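Local coordinates for protein chitinase (Paenibacillus sp. FPU-7, PDB 5GZT) that probably hydrolyses internal beta-1,4 linkages between N-acetylglucosamine units of chitin and chitodextrins, as an endo-acting family 18 glycoside hydrolase, at residues B[534-548]-B[588-600]. Sequence-based numbering, arbitrary orientation.
Sequences YSRVWQNVENKGTGL and PYLFNGSTFISYE
Strands 534-538 and 596-598 pair antiparallel through four backbone hydrogen bonds: Arg536 and Ser598 exchange N-H and carbonyl, as do Trp538 and Phe596, while Val537 faces Ile597 in the non-hydrogen-bonded pair between them. Beyond the strand, Val541 N reaches a lone pair of Ser594 O at 2.8 Å. Water 1 joins Asn540 N to both Ser594 OG and Thr595 OG1. Thr546 OG1 and Tyr589 OH share a hydrogen bond of 2.9 Å. On the Trp538 side of the sheet, Arg536 leads away to a salt bridge with Asp485. Within a five-stranded antiparallel sheet, 561-563 lies beside 534-538 and 587-591 beside 596-598; the sheet falls between barrel strands 527-532 and 619-623, consistent with the small alpha+beta insertion that many family 18 chitinases carry on the TIM barrel. Among the aromatic contacts, Phe596 turns its edge to the face of the Trp538 six-membered ring, planes 75° apart and CD1 3.4 Å from Trp538 CE3. At the hairpin end, the Phe591 ring is sandwiched: Gly547 CA sits over one face, 3.6 Å from the centroid, and Gly593 N over the other. Val541 CG1 meets the same ring at CE1 (3.7 Å). Leu548 lays CB against Tyr589 CZ and CD1 against Phe596 CZ.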
loop_
_atom_site.group_PDB
_atom_site.type_symbol
_atom_site.label_atom_id
_atom_site.label_comp_id
_atom_site.label_asym_id
_atom_site.label_seq_id
_atom_site.Cartn_x
_atom_site.Cartn_y
_atom_site.Cartn_z
ATOM N N TYR B 534 -2.328 -14.850 6.100
ATOM C CA TYR B 534 -2.094 -16.162 6.639
ATOM C C TYR B 534 -2.578 -16.215 8.082
ATOM O O TYR B 534 -2.935 -15.162 8.684
ATOM C CB TYR B 534 -0.604 -16.547 6.482
ATOM C CG TYR B 534 0.266 -15.724 7.411
ATOM C CD1 TYR B 534 0.684 -14.466 7.064
ATOM C CD2 TYR B 534 0.553 -16.175 8.690
ATOM C CE1 TYR B 534 1.393 -13.651 7.989
ATOM C CE2 TYR B 534 1.289 -15.390 9.590
ATOM C CZ TYR B 534 1.695 -14.121 9.221
ATOM O OH TYR B 534 2.370 -13.358 10.135
ATOM N N SER B 535 -2.726 -17.423 8.597
ATOM C CA SER B 535 -3.205 -17.659 9.913
ATOM C C SER B 535 -2.083 -18.173 10.841
ATOM O O SER B 535 -1.066 -18.709 10.349
ATOM C CB SER B 535 -4.250 -18.746 9.877
ATOM O OG SER B 535 -3.734 -19.936 9.316
ATOM N N ARG B 536 -2.336 -18.094 12.133
ATOM C CA ARG B 536 -1.551 -18.788 13.176
ATOM C C ARG B 536 -2.460 -19.838 13.736
ATOM O O ARG B 536 -3.674 -19.559 13.948
ATOM C CB ARG B 536 -1.075 -17.840 14.288
ATOM C CG ARG B 536 0.031 -16.943 13.809
ATOM C CD ARG B 536 1.383 -17.732 13.936
ATOM N NE ARG B 536 2.460 -17.055 13.230
ATOM C CZ ARG B 536 3.606 -17.636 12.922
ATOM N NH1 ARG B 536 3.897 -18.839 13.364
ATOM N NH2 ARG B 536 4.452 -16.992 12.201
ATOM N N VAL B 537 -1.888 -21.035 13.965
ATOM C CA VAL B 537 -2.576 -22.244 14.281
ATOM C C VAL B 537 -2.116 -22.748 15.632
ATOM O O VAL B 537 -0.902 -22.651 15.925
ATOM C CB VAL B 537 -2.262 -23.319 13.201
ATOM C CG1 VAL B 537 -2.993 -24.582 13.456
ATOM C CG2 VAL B 537 -2.690 -22.852 11.813
ATOM N N TRP B 538 -3.054 -23.268 16.438
ATOM C CA TRP B 538 -2.756 -24.051 17.620
ATOM C C TRP B 538 -3.436 -25.401 17.505
ATOM O O TRP B 538 -4.622 -25.467 17.145
ATOM C CB TRP B 538 -3.303 -23.426 18.880
ATOM C CG TRP B 538 -2.650 -22.229 19.438
ATOM C CD1 TRP B 538 -2.000 -22.142 20.681
ATOM C CD2 TRP B 538 -2.722 -20.886 18.948
ATOM N NE1 TRP B 538 -1.650 -20.853 20.922
ATOM C CE2 TRP B 538 -2.103 -20.057 19.902
ATOM C CE3 TRP B 538 -3.341 -20.287 17.834
ATOM C CZ2 TRP B 538 -2.020 -18.657 19.747
ATOM C CZ3 TRP B 538 -3.230 -18.920 17.647
ATOM C CH2 TRP B 538 -2.597 -18.110 18.628
ATOM N N GLN B 539 -2.689 -26.487 17.787
ATOM C CA GLN B 539 -3.262 -27.836 17.874
ATOM C C GLN B 539 -3.448 -28.251 19.296
ATOM O O GLN B 539 -2.963 -27.584 20.231
ATOM C CB GLN B 539 -2.348 -28.828 17.111
ATOM C CG GLN B 539 -2.408 -28.606 15.613
ATOM C CD GLN B 539 -1.651 -29.651 14.810
ATOM O OE1 GLN B 539 -0.700 -30.294 15.303
ATOM N NE2 GLN B 539 -2.020 -29.766 13.543
ATOM N N ASN B 540 -4.201 -29.318 19.484
ATOM C CA ASN B 540 -4.518 -29.830 20.813
ATOM C C ASN B 540 -5.018 -28.772 21.777
ATOM O O ASN B 540 -4.598 -28.733 22.956
ATOM C CB ASN B 540 -3.266 -30.570 21.426
ATOM C CG ASN B 540 -2.848 -31.754 20.557
ATOM O OD1 ASN B 540 -3.656 -32.578 20.225
ATOM N ND2 ASN B 540 -1.675 -31.711 20.040
ATOM N N VAL B 541 -6.052 -28.060 21.342
ATOM C CA VAL B 541 -6.699 -27.016 22.148
ATOM C C VAL B 541 -7.840 -27.671 22.858
ATOM O O VAL B 541 -8.542 -28.480 22.271
ATOM C CB VAL B 541 -7.186 -25.881 21.207
ATOM C CG1 VAL B 541 -7.985 -24.801 21.922
ATOM C CG2 VAL B 541 -5.995 -25.300 20.471
ATOM N N GLU B 542 -8.055 -27.347 24.136
ATOM C CA GLU B 542 -9.141 -27.945 24.853
ATOM C C GLU B 542 -10.456 -27.545 24.160
ATOM O O GLU B 542 -10.647 -26.414 23.718
ATOM C CB GLU B 542 -9.207 -27.444 26.329
ATOM C CG GLU B 542 -7.991 -27.957 27.138
ATOM C CD GLU B 542 -7.868 -27.409 28.556
ATOM O OE1 GLU B 542 -8.629 -26.488 29.053
ATOM O OE2 GLU B 542 -6.926 -27.936 29.137
ATOM N N ASN B 543 -11.367 -28.490 24.171
ATOM C CA ASN B 543 -12.585 -28.398 23.476
ATOM C C ASN B 543 -13.610 -27.800 24.378
ATOM O O ASN B 543 -14.488 -28.459 24.844
ATOM C CB ASN B 543 -13.012 -29.792 22.984
ATOM C CG ASN B 543 -14.191 -29.692 22.096
ATOM O OD1 ASN B 543 -14.616 -28.614 21.773
ATOM N ND2 ASN B 543 -14.751 -30.807 21.725
ATOM N N LYS B 544 -13.512 -26.513 24.513
ATOM C CA LYS B 544 -14.282 -25.685 25.370
ATOM C C LYS B 544 -14.594 -24.380 24.640
ATOM O O LYS B 544 -13.731 -23.819 23.977
ATOM C CB LYS B 544 -13.467 -25.310 26.647
ATOM C CG LYS B 544 -13.095 -26.542 27.496
ATOM C CD LYS B 544 -12.200 -26.189 28.672
ATOM C CE LYS B 544 -11.942 -27.491 29.505
ATOM N NZ LYS B 544 -10.886 -27.218 30.512
ATOM N N GLY B 545 -15.792 -23.872 24.861
ATOM C CA GLY B 545 -16.180 -22.536 24.414
ATOM C C GLY B 545 -16.160 -22.550 22.885
ATOM O O GLY B 545 -16.615 -23.465 22.296
ATOM N N THR B 546 -15.444 -21.603 22.309
ATOM C CA THR B 546 -15.215 -21.510 20.905
ATOM C C THR B 546 -13.822 -21.778 20.562
ATOM O O THR B 546 -13.372 -21.479 19.445
ATOM C CB THR B 546 -15.462 -20.074 20.478
ATOM O OG1 THR B 546 -14.644 -19.207 21.271
ATOM C CG2 THR B 546 -16.891 -19.637 20.692
ATOM N N GLY B 547 -13.043 -22.271 21.542
ATOM C CA GLY B 547 -11.632 -22.419 21.317
ATOM C C GLY B 547 -10.740 -21.242 21.586
ATOM O O GLY B 547 -9.513 -21.386 21.614
ATOM N N LEU B 548 -11.306 -20.073 21.626
ATOM C CA LEU B 548 -10.606 -18.860 21.833
ATOM C C LEU B 548 -10.259 -18.643 23.347
ATOM O O LEU B 548 -11.078 -18.854 24.252
ATOM C CB LEU B 548 -11.464 -17.697 21.365
ATOM C CG LEU B 548 -10.897 -16.300 21.549
ATOM C CD1 LEU B 548 -9.642 -16.109 20.710
ATOM C CD2 LEU B 548 -11.935 -15.219 21.260
ATOM N N PRO B 588 -11.715 -12.798 12.969
ATOM C CA PRO B 588 -12.334 -14.104 12.815
ATOM C C PRO B 588 -11.361 -15.204 13.241
ATOM O O PRO B 588 -10.132 -14.982 13.231
ATOM C CB PRO B 588 -12.503 -14.185 11.296
ATOM C CG PRO B 588 -11.161 -13.541 10.810
ATOM C CD PRO B 588 -10.888 -12.431 11.816
ATOM N N TYR B 589 -11.918 -16.373 13.579
ATOM C CA TYR B 589 -11.110 -17.533 13.864
ATOM C C TYR B 589 -11.954 -18.754 13.563
ATOM O O TYR B 589 -13.208 -18.620 13.373
ATOM C CB TYR B 589 -10.658 -17.525 15.321
ATOM C CG TYR B 589 -11.734 -17.442 16.338
ATOM C CD1 TYR B 589 -12.308 -16.263 16.658
ATOM C CD2 TYR B 589 -12.123 -18.549 17.068
ATOM C CE1 TYR B 589 -13.309 -16.178 17.627
ATOM C CE2 TYR B 589 -13.077 -18.444 18.074
ATOM C CZ TYR B 589 -13.629 -17.245 18.372
ATOM O OH TYR B 589 -14.565 -17.082 19.372
ATOM N N LEU B 590 -11.259 -19.868 13.350
ATOM C CA LEU B 590 -11.921 -21.167 13.177
ATOM C C LEU B 590 -11.643 -22.100 14.323
ATOM O O LEU B 590 -10.521 -22.059 14.921
ATOM C CB LEU B 590 -11.364 -21.818 11.957
ATOM C CG LEU B 590 -11.358 -20.926 10.698
ATOM C CD1 LEU B 590 -10.822 -21.780 9.537
ATOM C CD2 LEU B 590 -12.774 -20.470 10.373
ATOM N N PHE B 591 -12.566 -23.033 14.572
ATOM C CA PHE B 591 -12.268 -24.095 15.555
ATOM C C PHE B 591 -13.023 -25.320 15.166
ATOM O O PHE B 591 -14.181 -25.229 14.713
ATOM C CB PHE B 591 -12.691 -23.628 16.961
ATOM C CG PHE B 591 -12.279 -24.534 18.097
ATOM C CD1 PHE B 591 -10.960 -24.859 18.261
ATOM C CD2 PHE B 591 -13.175 -24.908 19.069
ATOM C CE1 PHE B 591 -10.533 -25.701 19.345
ATOM C CE2 PHE B 591 -12.808 -25.742 20.132
ATOM C CZ PHE B 591 -11.456 -26.132 20.277
ATOM N N ASN B 592 -12.368 -26.475 15.250
ATOM C CA ASN B 592 -13.007 -27.744 14.998
ATOM C C ASN B 592 -13.132 -28.652 16.220
ATOM O O ASN B 592 -13.462 -29.827 16.080
ATOM C CB ASN B 592 -12.298 -28.505 13.876
ATOM C CG ASN B 592 -10.993 -29.117 14.318
ATOM O OD1 ASN B 592 -10.398 -28.707 15.340
ATOM N ND2 ASN B 592 -10.509 -30.069 13.541
ATOM N N GLY B 593 -12.911 -28.110 17.406
ATOM C CA GLY B 593 -12.867 -28.927 18.592
ATOM C C GLY B 593 -11.428 -29.297 19.046
ATOM O O GLY B 593 -11.256 -29.761 20.142
ATOM N N SER B 594 -10.393 -29.004 18.253
ATOM C CA SER B 594 -9.070 -29.376 18.661
ATOM C C SER B 594 -8.039 -28.464 18.036
ATOM O O SER B 594 -7.001 -28.100 18.676
ATOM C CB SER B 594 -8.867 -30.874 18.300
ATOM O OG SER B 594 -7.504 -31.102 18.339
ATOM N N THR B 595 -8.233 -28.121 16.758
ATOM C CA THR B 595 -7.410 -27.082 16.143
ATOM C C THR B 595 -8.082 -25.716 16.083
ATOM O O THR B 595 -9.209 -25.611 15.565
ATOM C CB THR B 595 -7.012 -27.552 14.763
ATOM O OG1 THR B 595 -6.413 -28.836 14.890
ATOM C CG2 THR B 595 -6.131 -26.630 14.123
ATOM N N PHE B 596 -7.359 -24.700 16.526
ATOM C CA PHE B 596 -7.774 -23.301 16.521
ATOM C C PHE B 596 -6.938 -22.499 15.516
ATOM O O PHE B 596 -5.715 -22.614 15.456
ATOM C CB PHE B 596 -7.617 -22.693 17.927
ATOM C CG PHE B 596 -7.796 -21.241 17.984
ATOM C CD1 PHE B 596 -6.756 -20.422 17.712
ATOM C CD2 PHE B 596 -9.034 -20.667 18.320
ATOM C CE1 PHE B 596 -6.907 -19.065 17.772
ATOM C CE2 PHE B 596 -9.194 -19.298 18.358
ATOM C CZ PHE B 596 -8.141 -18.505 18.086
ATOM N N ILE B 597 -7.609 -21.695 14.693
ATOM C CA ILE B 597 -6.934 -20.985 13.610
ATOM C C ILE B 597 -7.331 -19.538 13.719
ATOM O O ILE B 597 -8.531 -19.201 13.571
ATOM C CB ILE B 597 -7.367 -21.555 12.239
ATOM C CG1 ILE B 597 -6.954 -23.012 12.131
ATOM C CG2 ILE B 597 -6.759 -20.746 11.118
ATOM C CD1 ILE B 597 -7.316 -23.833 10.900
ATOM N N SER B 598 -6.347 -18.663 13.880
ATOM C CA SER B 598 -6.559 -17.265 13.922
ATOM C C SER B 598 -6.170 -16.717 12.610
ATOM O O SER B 598 -5.091 -16.972 12.201
ATOM C CB SER B 598 -5.694 -16.584 15.013
ATOM O OG SER B 598 -5.627 -15.200 14.789
ATOM N N TYR B 599 -6.971 -15.822 12.034
ATOM C CA TYR B 599 -6.718 -15.362 10.691
ATOM C C TYR B 599 -7.331 -13.973 10.438
ATOM O O TYR B 599 -7.845 -13.325 11.372
ATOM C CB TYR B 599 -7.173 -16.450 9.645
ATOM C CG TYR B 599 -8.679 -16.586 9.406
ATOM C CD1 TYR B 599 -9.481 -17.262 10.321
ATOM C CD2 TYR B 599 -9.288 -16.150 8.217
ATOM C CE1 TYR B 599 -10.830 -17.402 10.170
ATOM C CE2 TYR B 599 -10.642 -16.374 8.024
ATOM C CZ TYR B 599 -11.393 -16.999 9.019
ATOM O OH TYR B 599 -12.723 -17.187 8.880
ATOM N N GLU B 600 -7.159 -13.514 9.214
ATOM C CA GLU B 600 -7.525 -12.211 8.733
ATOM C C GLU B 600 -8.448 -12.544 7.507
ATOM O O GLU B 600 -8.091 -13.366 6.676
ATOM C CB GLU B 600 -6.310 -11.588 8.140
ATOM C CG GLU B 600 -6.499 -10.177 7.666
ATOM C CD GLU B 600 -6.196 -9.124 8.777
ATOM O OE1 GLU B 600 -7.080 -8.873 9.600
ATOM O OE2 GLU B 600 -5.084 -8.547 8.811
HETATM O O HOH W 1 -5.439 -30.356 17.007
HETATM O O HOH W 2 -6.998 -33.037 20.415
#